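Local coordinates for protein LbaCas13a H328A (C2c2) (Lachnospiraceae bacterium NK4A179, PDB 5WLH) that binds the precursor of a CRISPR guide RNA and, as a Cas13a enzyme, probably cleaves RNA targets selected by that guide, at residues R339-L344 / R372-G377; R361-T366 / K420-F425. One frame throughout, in Å; residues are numbered along the deposited sequence.

Interaction 1: R339-L344 / R372-G377; sequences REFIKL and RNQNIG. With nucleotides of chain B.
Gln-374 lays its aliphatic stem over one face of the Phe-341 ring, a CH-pi contact in which CG stands 3.5 Å from the ring centroid and 19° off the normal. The methylene is offset toward the far rim, and CZ of Phe-341 is the ring atom closest to CG of Gln-374, at 3.3 Å. Two torsions produce this pose: CG of Gln-374 is anti to the backbone N (chi1 -175°), and a bend at chi2 then turns the amide off the ring, its plane steeply inclined to that of the phenyl. Alongside, CG2 of Ile-342 reaches CB of Gln-374 at 3.9 Å. The arrangement is a loop packed on a helix: residues 339-344, in the connection leading to helix 357-388, fold back on the flank of that same helix, and Tyr-371 and Cys-378 also touch Phe-341. On the other flank Arg-372, its chain extended from CG to NE, reads the Hoogsteen edge of G19 of chain B with two hydrogen bonds. Arg-372 NE donates to O6 of G19 at 2.9 Å, and its NH2 to N7 of G19 at 3.0 Å, the latter almost straight. The guanidinium is sandwiched, with N6 of A20 of chain B 3.2 Å above one face, offset toward the rim, and CD1 of Ile-376, one helical turn on, 3.5 Å above the centre of the opposite face. The NH1 of Arg-372 forms a salt bridge with Glu-369, which would further limit rotation of the group.

Interaction 2: R361-T366 / K420-F425; sequences RIRKNT and KQVTEF. With nucleotides of chain B.
Val-422 brings its CG1 methyl obliquely against the Arg-363 guanidinium, 3.6 Å from NH1, the two side chains crossing at a slant. That flat group is held by polar partners as well: NH2 of Arg-363 donates to the carbonyl of Pro-345, and NH1 forms a salt bridge with Glu-360. The Phe-425 ring, further along the loop, carries the guanine of G5 of chain B over one face, with C5 of that base 3.4 Å above the ring plane and offset toward the rim; Tyr-431 meets Phe-425 edge-to-face. The loop 420-425 joins helices 398-417 and 429-458, so helix 357-388 packs against an interhelical loop from which Lys-420 and Phe-425 reach the RNA. Val-422 points toward the helix, CG2 lying 3.9 Å from CA of Lys-364. A bend at chi3 (-79°) carries the Lys-364 ammonium to the loop backbone, where NZ donates to Lys-420 O at 2.8 Å from well above the carbonyl plane, and a second hydrogen bond from NZ goes to Leu-419 O. The CB of Lys-420 points away from the helix; bends at chi2 and chi4 follow, and its NZ hydrogen-bonds OP1 of A8 of chain B at 2.7 Å while lying close to C6 of the U7 base.

How the interactions relate
Helix 357-388 serves both contacts, interaction 2 at its earlier turns and interaction 1 further along, with centres about 13 Å apart. The two loops also meet directly. Leu-344 bridges them, its CD2 lying 3.9 Å from CG1 of Val-422 and its CD1 3.6 Å from OE2 of Glu-424. Where OE2 of Glu-340 comes within 4.1 Å of OE1 of Glu-424, like charges are close, though a long, weak ion pair of Glu-424 with Arg-428 would partly offset the effect. Backbone hydrogen bonds pair Arg-339 with Thr-429, at the start of helix 429-458, and Phe-341 with Ala-427 in the loop before it. Both contacts adjoin the guide: interaction 1 at nucleotides 18-20 of chain B, interaction 2 at G5, U7 and A8.

Interaction 1: R339-L344 / R372-G377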
loop_
_atom_site.group_PDB
_atom_site.type_symbol
_atom_site.label_atom_id
_atom_site.label_comp_id
_atom_site.label_asym_id
_atom_site.label_seq_id
_atom_site.Cartn_x
_atom_site.Cartn_y
_atom_site.Cartn_z
ATOM N N ARG A 339 -29.858 12.833 20.968
ATOM C CA ARG A 339 -30.483 11.565 21.310
ATOM C C ARG A 339 -29.437 10.465 21.465
ATOM O O ARG A 339 -28.465 10.393 20.704
ATOM C CB ARG A 339 -31.484 11.185 20.222
ATOM C CG ARG A 339 -32.480 10.134 20.624
ATOM C CD ARG A 339 -33.637 10.098 19.651
ATOM N NE ARG A 339 -33.831 11.365 18.951
ATOM C CZ ARG A 339 -34.901 11.636 18.213
ATOM N NH1 ARG A 339 -35.856 10.723 18.091
ATOM N NH2 ARG A 339 -35.021 12.809 17.599
ATOM N N GLU A 340 -29.639 9.603 22.455
ATOM C CA GLU A 340 -28.740 8.491 22.720
ATOM C C GLU A 340 -29.299 7.235 22.067
ATOM O O GLU A 340 -30.486 6.936 22.214
ATOM C CB GLU A 340 -28.565 8.280 24.226
ATOM C CG GLU A 340 -28.152 9.538 24.955
ATOM C CD GLU A 340 -27.619 9.260 26.344
ATOM O OE1 GLU A 340 -27.875 8.153 26.873
ATOM O OE2 GLU A 340 -26.945 10.153 26.906
ATOM N N PHE A 341 -28.449 6.512 21.326
ATOM C CA PHE A 341 -28.895 5.266 20.708
ATOM C C PHE A 341 -29.057 4.160 21.742
ATOM O O PHE A 341 -30.033 3.400 21.702
ATOM C CB PHE A 341 -27.900 4.844 19.619
ATOM C CG PHE A 341 -28.350 3.667 18.785
ATOM C CD1 PHE A 341 -29.383 3.801 17.882
ATOM C CD2 PHE A 341 -27.699 2.442 18.883
ATOM C CE1 PHE A 341 -29.786 2.737 17.104
ATOM C CE2 PHE A 341 -28.089 1.368 18.093
ATOM C CZ PHE A 341 -29.137 1.521 17.199
ATOM N N ILE A 342 -28.093 4.044 22.654
ATOM C CA ILE A 342 -28.130 3.139 23.794
ATOM C C ILE A 342 -27.711 3.922 25.028
ATOM O O ILE A 342 -27.052 4.961 24.945
ATOM C CB ILE A 342 -27.197 1.918 23.631
ATOM C CG1 ILE A 342 -25.768 2.375 23.319
ATOM C CG2 ILE A 342 -27.709 0.980 22.560
ATOM C CD1 ILE A 342 -24.765 1.249 23.433
ATOM N N LYS A 343 -28.100 3.407 26.186
ATOM C CA LYS A 343 -27.630 3.947 27.454
ATOM C C LYS A 343 -26.305 3.268 27.801
ATOM O O LYS A 343 -26.238 2.043 27.934
ATOM C CB LYS A 343 -28.687 3.758 28.550
ATOM C CG LYS A 343 -29.066 2.306 28.870
ATOM C CD LYS A 343 -28.250 1.759 30.046
ATOM C CE LYS A 343 -28.144 0.245 29.985
ATOM N NZ LYS A 343 -26.910 -0.213 30.675
ATOM N N LEU A 344 -25.255 4.048 27.900
ATOM C CA LEU A 344 -23.993 3.414 28.242
ATOM C C LEU A 344 -23.944 3.105 29.740
ATOM O O LEU A 344 -24.378 3.922 30.553
ATOM C CB LEU A 344 -22.829 4.317 27.862
ATOM C CG LEU A 344 -22.651 4.505 26.354
ATOM C CD1 LEU A 344 -21.509 5.448 26.094
ATOM C CD2 LEU A 344 -22.413 3.158 25.699
ATOM N N ARG A 372 -26.316 -4.245 19.665
ATOM C CA ARG A 372 -26.946 -5.270 18.832
ATOM C C ARG A 372 -28.435 -5.360 19.118
ATOM O O ARG A 372 -29.254 -5.400 18.195
ATOM C CB ARG A 372 -26.293 -6.630 19.050
ATOM C CG ARG A 372 -26.940 -7.760 18.223
ATOM C CD ARG A 372 -26.240 -9.079 18.466
ATOM N NE ARG A 372 -26.882 -10.190 17.780
ATOM C CZ ARG A 372 -27.883 -10.908 18.279
ATOM N NH1 ARG A 372 -28.372 -10.632 19.488
ATOM N NH2 ARG A 372 -28.396 -11.903 17.568
ATOM N N ASN A 373 -28.803 -5.394 20.403
ATOM C CA ASN A 373 -30.216 -5.425 20.765
ATOM C C ASN A 373 -30.966 -4.249 20.164
ATOM O O ASN A 373 -32.057 -4.420 19.610
ATOM C CB ASN A 373 -30.364 -5.432 22.286
ATOM C CG ASN A 373 -29.886 -6.719 22.892
ATOM O OD1 ASN A 373 -29.823 -7.746 22.214
ATOM N ND2 ASN A 373 -29.540 -6.682 24.173
ATOM N N GLN A 374 -30.412 -3.038 20.288
ATOM C CA GLN A 374 -31.068 -1.867 19.719
ATOM C C GLN A 374 -31.091 -1.943 18.195
ATOM O O GLN A 374 -32.103 -1.614 17.564
ATOM C CB GLN A 374 -30.373 -0.587 20.205
ATOM C CG GLN A 374 -31.065 0.693 19.759
ATOM C CD GLN A 374 -32.495 0.771 20.246
ATOM O OE1 GLN A 374 -32.741 0.809 21.449
ATOM N NE2 GLN A 374 -33.450 0.763 19.312
ATOM N N ASN A 375 -29.997 -2.401 17.584
ATOM C CA ASN A 375 -29.983 -2.542 16.127
ATOM C C ASN A 375 -31.092 -3.478 15.654
ATOM O O ASN A 375 -31.796 -3.181 14.679
ATOM C CB ASN A 375 -28.614 -3.044 15.667
ATOM C CG ASN A 375 -28.356 -2.756 14.178
ATOM O OD1 ASN A 375 -28.853 -1.776 13.638
ATOM N ND2 ASN A 375 -27.578 -3.608 13.532
ATOM N N ILE A 376 -31.273 -4.608 16.343
ATOM C CA ILE A 376 -32.321 -5.557 15.976
ATOM C C ILE A 376 -33.691 -4.908 16.099
ATOM O O ILE A 376 -34.546 -5.046 15.214
ATOM C CB ILE A 376 -32.223 -6.824 16.846
ATOM C CG1 ILE A 376 -31.001 -7.656 16.439
ATOM C CG2 ILE A 376 -33.530 -7.632 16.776
ATOM C CD1 ILE A 376 -30.536 -8.647 17.535
ATOM N N GLY A 377 -33.921 -4.184 17.194
ATOM C CA GLY A 377 -35.192 -3.497 17.349
ATOM C C GLY A 377 -35.433 -2.463 16.263
ATOM O O GLY A 377 -36.521 -2.395 15.682
ATOM P P G B 19 -29.920 -16.563 15.807
ATOM O OP1 G B 19 -30.092 -18.014 15.962
ATOM O OP2 G B 19 -29.277 -15.741 16.851
ATOM O "O5'" G B 19 -29.039 -16.418 14.485
ATOM C "C5'" G B 19 -29.379 -17.106 13.297
ATOM C "C4'" G B 19 -28.571 -16.558 12.151
ATOM O "O4'" G B 19 -28.796 -15.132 12.081
ATOM C "C3'" G B 19 -27.065 -16.698 12.299
ATOM O "O3'" G B 19 -26.612 -17.940 11.794
ATOM C "C2'" G B 19 -26.537 -15.524 11.488
ATOM O "O2'" G B 19 -26.589 -15.858 10.114
ATOM C "C1'" G B 19 -27.601 -14.467 11.756
ATOM N N9 G B 19 -27.268 -13.565 12.870
ATOM C C8 G B 19 -27.835 -13.515 14.125
ATOM N N7 G B 19 -27.354 -12.557 14.861
ATOM C C5 G B 19 -26.417 -11.936 14.040
ATOM C C6 G B 19 -25.559 -10.827 14.271
ATOM O O6 G B 19 -25.457 -10.155 15.303
ATOM N N1 G B 19 -24.773 -10.532 13.147
ATOM C C2 G B 19 -24.815 -11.219 11.957
ATOM N N2 G B 19 -23.997 -10.810 10.967
ATOM N N3 G B 19 -25.609 -12.247 11.736
ATOM C C4 G B 19 -26.368 -12.545 12.806
ATOM P P A B 18 -34.540 -12.584 18.761
ATOM O OP1 A B 18 -33.615 -12.593 19.919
ATOM O OP2 A B 18 -35.593 -11.538 18.652
ATOM O "O5'" A B 18 -33.669 -12.494 17.420
ATOM C "C5'" A B 18 -32.671 -13.464 17.126
ATOM C "C4'" A B 18 -32.679 -13.844 15.665
ATOM O "O4'" A B 18 -32.820 -12.644 14.859
ATOM C "C3'" A B 18 -31.404 -14.495 15.145
ATOM O "O3'" A B 18 -31.327 -15.882 15.414
ATOM C "C2'" A B 18 -31.443 -14.162 13.660
ATOM O "O2'" A B 18 -32.348 -15.018 12.981
ATOM C "C1'" A B 18 -32.038 -12.755 13.686
ATOM N N9 A B 18 -31.008 -11.701 13.724
ATOM C C8 A B 18 -30.647 -10.904 14.784
ATOM N N7 A B 18 -29.704 -10.040 14.507
ATOM C C5 A B 18 -29.418 -10.278 13.170
ATOM C C6 A B 18 -28.507 -9.707 12.267
ATOM N N6 A B 18 -27.663 -8.721 12.560
ATOM N N1 A B 18 -28.484 -10.190 11.004
ATOM C C2 A B 18 -29.326 -11.179 10.682
ATOM N N3 A B 18 -30.224 -11.799 11.437
ATOM C C4 A B 18 -30.211 -11.303 12.682
ATOM P P A B 20 -25.447 -18.745 12.532
ATOM O OP1 A B 20 -25.035 -19.842 11.632
ATOM O OP2 A B 20 -25.891 -18.950 13.932
ATOM O "O5'" A B 20 -24.232 -17.727 12.575
ATOM C "C5'" A B 20 -23.532 -17.384 11.393
ATOM C "C4'" A B 20 -22.599 -16.233 11.647
ATOM O "O4'" A B 20 -23.358 -15.046 11.979
ATOM C "C3'" A B 20 -21.671 -16.393 12.828
ATOM O "O3'" A B 20 -20.575 -17.235 12.556
ATOM C "C2'" A B 20 -21.294 -14.950 13.129
ATOM O "O2'" A B 20 -20.371 -14.461 12.162
ATOM C "C1'" A B 20 -22.635 -14.259 12.902
ATOM N N9 A B 20 -23.412 -14.196 14.156
ATOM C C8 A B 20 -24.402 -15.047 14.589
ATOM N N7 A B 20 -24.883 -14.729 15.769
ATOM C C5 A B 20 -24.166 -13.593 16.126
ATOM C C6 A B 20 -24.190 -12.768 17.261
ATOM N N6 A B 20 -25.000 -12.944 18.299
ATOM N N1 A B 20 -23.339 -11.732 17.300
ATOM C C2 A B 20 -22.510 -11.535 16.267
ATOM N N3 A B 20 -22.386 -12.247 15.153
ATOM C C4 A B 20 -23.254 -13.265 15.146
#

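Interaction 2: R361-T366 / K420-F425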
loop_
_atom_site.group_PDB
_atom_site.type_symbol
_atom_site.label_atom_id
_atom_site.label_comp_id
_atom_site.label_asym_id
_atom_site.label_seq_id
_atom_site.Cartn_x
_atom_site.Cartn_y
_atom_site.Cartn_z
ATOM N N ARG A 361 -13.107 -4.917 29.304
ATOM C CA ARG A 361 -13.520 -5.868 28.277
ATOM C C ARG A 361 -14.922 -6.400 28.550
ATOM O O ARG A 361 -15.705 -6.615 27.617
ATOM C CB ARG A 361 -12.515 -7.017 28.190
ATOM C CG ARG A 361 -12.908 -8.129 27.230
ATOM C CD ARG A 361 -11.681 -8.845 26.678
ATOM N NE ARG A 361 -11.025 -9.668 27.694
ATOM C CZ ARG A 361 -9.884 -9.353 28.302
ATOM N NH1 ARG A 361 -9.250 -8.228 28.000
ATOM N NH2 ARG A 361 -9.375 -10.168 29.214
ATOM N N ILE A 362 -15.250 -6.631 29.822
ATOM C CA ILE A 362 -16.614 -7.003 30.188
ATOM C C ILE A 362 -17.585 -5.906 29.774
ATOM O O ILE A 362 -18.602 -6.160 29.119
ATOM C CB ILE A 362 -16.701 -7.277 31.698
ATOM C CG1 ILE A 362 -15.830 -8.475 32.063
ATOM C CG2 ILE A 362 -18.152 -7.505 32.119
ATOM C CD1 ILE A 362 -16.548 -9.780 31.929
ATOM N N ARG A 363 -17.273 -4.667 30.148
ATOM C CA ARG A 363 -18.152 -3.549 29.835
ATOM C C ARG A 363 -18.286 -3.357 28.329
ATOM O O ARG A 363 -19.369 -3.028 27.829
ATOM C CB ARG A 363 -17.616 -2.282 30.495
ATOM C CG ARG A 363 -18.402 -1.033 30.188
ATOM C CD ARG A 363 -17.971 0.098 31.103
ATOM N NE ARG A 363 -18.678 1.339 30.803
ATOM C CZ ARG A 363 -18.227 2.269 29.969
ATOM N NH1 ARG A 363 -17.066 2.100 29.345
ATOM N NH2 ARG A 363 -18.935 3.367 29.759
ATOM N N LYS A 364 -17.195 -3.549 27.586
ATOM C CA LYS A 364 -17.289 -3.423 26.134
ATOM C C LYS A 364 -18.201 -4.494 25.551
ATOM O O LYS A 364 -18.988 -4.219 24.635
ATOM C CB LYS A 364 -15.901 -3.499 25.502
ATOM C CG LYS A 364 -15.947 -3.443 23.979
ATOM C CD LYS A 364 -14.654 -3.945 23.351
ATOM C CE LYS A 364 -13.583 -2.879 23.409
ATOM N NZ LYS A 364 -12.453 -3.167 22.478
ATOM N N ASN A 365 -18.118 -5.720 26.077
ATOM C CA ASN A 365 -18.999 -6.782 25.603
ATOM C C ASN A 365 -20.447 -6.467 25.929
ATOM O O ASN A 365 -21.345 -6.727 25.121
ATOM C CB ASN A 365 -18.595 -8.126 26.215
ATOM C CG ASN A 365 -17.341 -8.690 25.597
ATOM O OD1 ASN A 365 -16.866 -8.189 24.572
ATOM N ND2 ASN A 365 -16.800 -9.753 26.201
ATOM N N THR A 366 -20.691 -5.899 27.111
ATOM C CA THR A 366 -22.034 -5.463 27.450
ATOM C C THR A 366 -22.506 -4.377 26.498
ATOM O O THR A 366 -23.668 -4.376 26.074
ATOM C CB THR A 366 -22.072 -4.962 28.893
ATOM O OG1 THR A 366 -21.802 -6.060 29.771
ATOM C CG2 THR A 366 -23.433 -4.345 29.220
ATOM N N LYS A 420 -13.420 -0.379 19.304
ATOM C CA LYS A 420 -12.180 -0.405 20.070
ATOM C C LYS A 420 -12.397 0.140 21.474
ATOM O O LYS A 420 -11.916 -0.443 22.450
ATOM C CB LYS A 420 -11.094 0.397 19.361
ATOM C CG LYS A 420 -11.206 0.347 17.863
ATOM C CD LYS A 420 -10.168 -0.587 17.288
ATOM C CE LYS A 420 -10.267 -0.636 15.779
ATOM N NZ LYS A 420 -8.936 -0.770 15.179
ATOM N N GLN A 421 -13.133 1.239 21.595
ATOM C CA GLN A 421 -13.323 1.889 22.883
ATOM C C GLN A 421 -14.770 2.343 22.996
ATOM O O GLN A 421 -15.301 2.954 22.063
ATOM C CB GLN A 421 -12.370 3.079 23.024
ATOM C CG GLN A 421 -11.982 3.401 24.443
ATOM C CD GLN A 421 -11.895 4.892 24.664
ATOM O OE1 GLN A 421 -11.538 5.637 23.750
ATOM N NE2 GLN A 421 -12.230 5.343 25.871
ATOM N N VAL A 422 -15.412 2.017 24.121
ATOM C CA VAL A 422 -16.728 2.576 24.421
ATOM C C VAL A 422 -16.596 4.089 24.549
ATOM O O VAL A 422 -15.815 4.588 25.369
ATOM C CB VAL A 422 -17.299 1.958 25.709
ATOM C CG1 VAL A 422 -18.587 2.674 26.129
ATOM C CG2 VAL A 422 -17.518 0.430 25.557
ATOM N N THR A 423 -17.349 4.832 23.734
ATOM C CA THR A 423 -17.354 6.291 23.801
ATOM C C THR A 423 -18.783 6.792 23.705
ATOM O O THR A 423 -19.635 6.162 23.069
ATOM C CB THR A 423 -16.539 6.960 22.674
ATOM O OG1 THR A 423 -17.152 6.668 21.412
ATOM C CG2 THR A 423 -15.096 6.473 22.662
ATOM N N GLU A 424 -19.033 7.955 24.306
ATOM C CA GLU A 424 -20.376 8.512 24.213
ATOM C C GLU A 424 -20.693 8.980 22.794
ATOM O O GLU A 424 -21.828 8.826 22.333
ATOM C CB GLU A 424 -20.565 9.651 25.213
ATOM C CG GLU A 424 -21.912 10.373 25.042
ATOM C CD GLU A 424 -23.116 9.419 25.041
ATOM O OE1 GLU A 424 -23.970 9.511 24.119
ATOM O OE2 GLU A 424 -23.211 8.577 25.963
ATOM N N PHE A 425 -19.720 9.549 22.072
ATOM C CA PHE A 425 -20.082 10.081 20.757
ATOM C C PHE A 425 -20.567 8.974 19.824
ATOM O O PHE A 425 -21.478 9.201 19.017
ATOM C CB PHE A 425 -18.927 10.895 20.162
ATOM C CG PHE A 425 -17.848 10.078 19.462
ATOM C CD1 PHE A 425 -17.995 9.702 18.138
ATOM C CD2 PHE A 425 -16.662 9.774 20.111
ATOM C CE1 PHE A 425 -16.999 8.995 17.485
ATOM C CE2 PHE A 425 -15.655 9.063 19.470
ATOM C CZ PHE A 425 -15.836 8.668 18.142
ATOM P P G B 5 -13.986 9.554 11.672
ATOM O OP1 G B 5 -13.366 8.424 10.927
ATOM O OP2 G B 5 -15.461 9.590 11.861
ATOM O "O5'" G B 5 -13.351 9.634 13.116
ATOM C "C5'" G B 5 -11.950 9.622 13.314
ATOM C "C4'" G B 5 -11.645 9.801 14.782
ATOM O "O4'" G B 5 -12.052 11.137 15.190
ATOM C "C3'" G B 5 -12.405 8.885 15.733
ATOM O "O3'" G B 5 -11.817 7.599 15.855
ATOM C "C2'" G B 5 -12.368 9.672 17.038
ATOM O "O2'" G B 5 -11.086 9.550 17.637
ATOM C "C1'" G B 5 -12.541 11.103 16.522
ATOM N N9 G B 5 -13.962 11.491 16.488
ATOM C C8 G B 5 -14.843 11.322 15.447
ATOM N N7 G B 5 -16.048 11.768 15.702
ATOM C C5 G B 5 -15.948 12.262 16.999
ATOM C C6 G B 5 -16.938 12.865 17.816
ATOM O O6 G B 5 -18.122 13.076 17.530
ATOM N N1 G B 5 -16.418 13.206 19.060
ATOM C C2 G B 5 -15.116 12.997 19.462
ATOM N N2 G B 5 -14.795 13.401 20.696
ATOM N N3 G B 5 -14.171 12.428 18.715
ATOM C C4 G B 5 -14.673 12.089 17.504
ATOM P P U B 7 -11.939 2.198 11.758
ATOM O OP1 U B 7 -12.748 1.502 10.738
ATOM O OP2 U B 7 -12.437 2.314 13.166
ATOM O "O5'" U B 7 -10.499 1.550 11.837
ATOM C "C5'" U B 7 -9.745 1.339 10.644
ATOM C "C4'" U B 7 -8.391 0.790 10.991
ATOM O "O4'" U B 7 -7.628 1.800 11.706
ATOM C "C3'" U B 7 -8.422 -0.390 11.940
ATOM O "O3'" U B 7 -8.681 -1.606 11.251
ATOM C "C2'" U B 7 -7.048 -0.325 12.599
ATOM O "O2'" U B 7 -6.062 -0.878 11.752
ATOM C "C1'" U B 7 -6.811 1.189 12.675
ATOM N N1 U B 7 -7.177 1.732 13.998
ATOM C C2 U B 7 -6.188 1.703 14.959
ATOM O O2 U B 7 -5.085 1.269 14.686
ATOM N N3 U B 7 -6.547 2.207 16.186
ATOM C C4 U B 7 -7.782 2.724 16.538
ATOM O O4 U B 7 -7.975 3.141 17.682
ATOM C C5 U B 7 -8.756 2.713 15.482
ATOM C C6 U B 7 -8.426 2.232 14.277
ATOM P P A B 8 -9.768 -2.632 11.793
ATOM O OP1 A B 8 -9.701 -2.616 13.304
ATOM O OP2 A B 8 -9.621 -3.885 11.027
ATOM O "O5'" A B 8 -11.153 -1.925 11.465
ATOM C "C5'" A B 8 -11.961 -2.334 10.386
ATOM C "C4'" A B 8 -11.721 -1.440 9.200
ATOM O "O4'" A B 8 -10.396 -1.687 8.668
ATOM C "C3'" A B 8 -12.660 -1.670 8.031
ATOM O "O3'" A B 8 -13.845 -0.917 8.189
ATOM C "C2'" A B 8 -11.839 -1.244 6.825
ATOM O "O2'" A B 8 -11.832 0.174 6.709
ATOM C "C1'" A B 8 -10.443 -1.697 7.244
ATOM N N9 A B 8 -10.161 -3.070 6.785
ATOM C C8 A B 8 -9.989 -4.207 7.543
ATOM N N7 A B 8 -9.719 -5.279 6.831
ATOM C C5 A B 8 -9.692 -4.806 5.514
ATOM C C6 A B 8 -9.483 -5.447 4.279
ATOM N N6 A B 8 -9.196 -6.737 4.182
ATOM N N1 A B 8 -9.529 -4.695 3.150
ATOM C C2 A B 8 -9.811 -3.387 3.267
ATOM N N3 A B 8 -10.024 -2.684 4.383
ATOM C C4 A B 8 -9.969 -3.459 5.471
#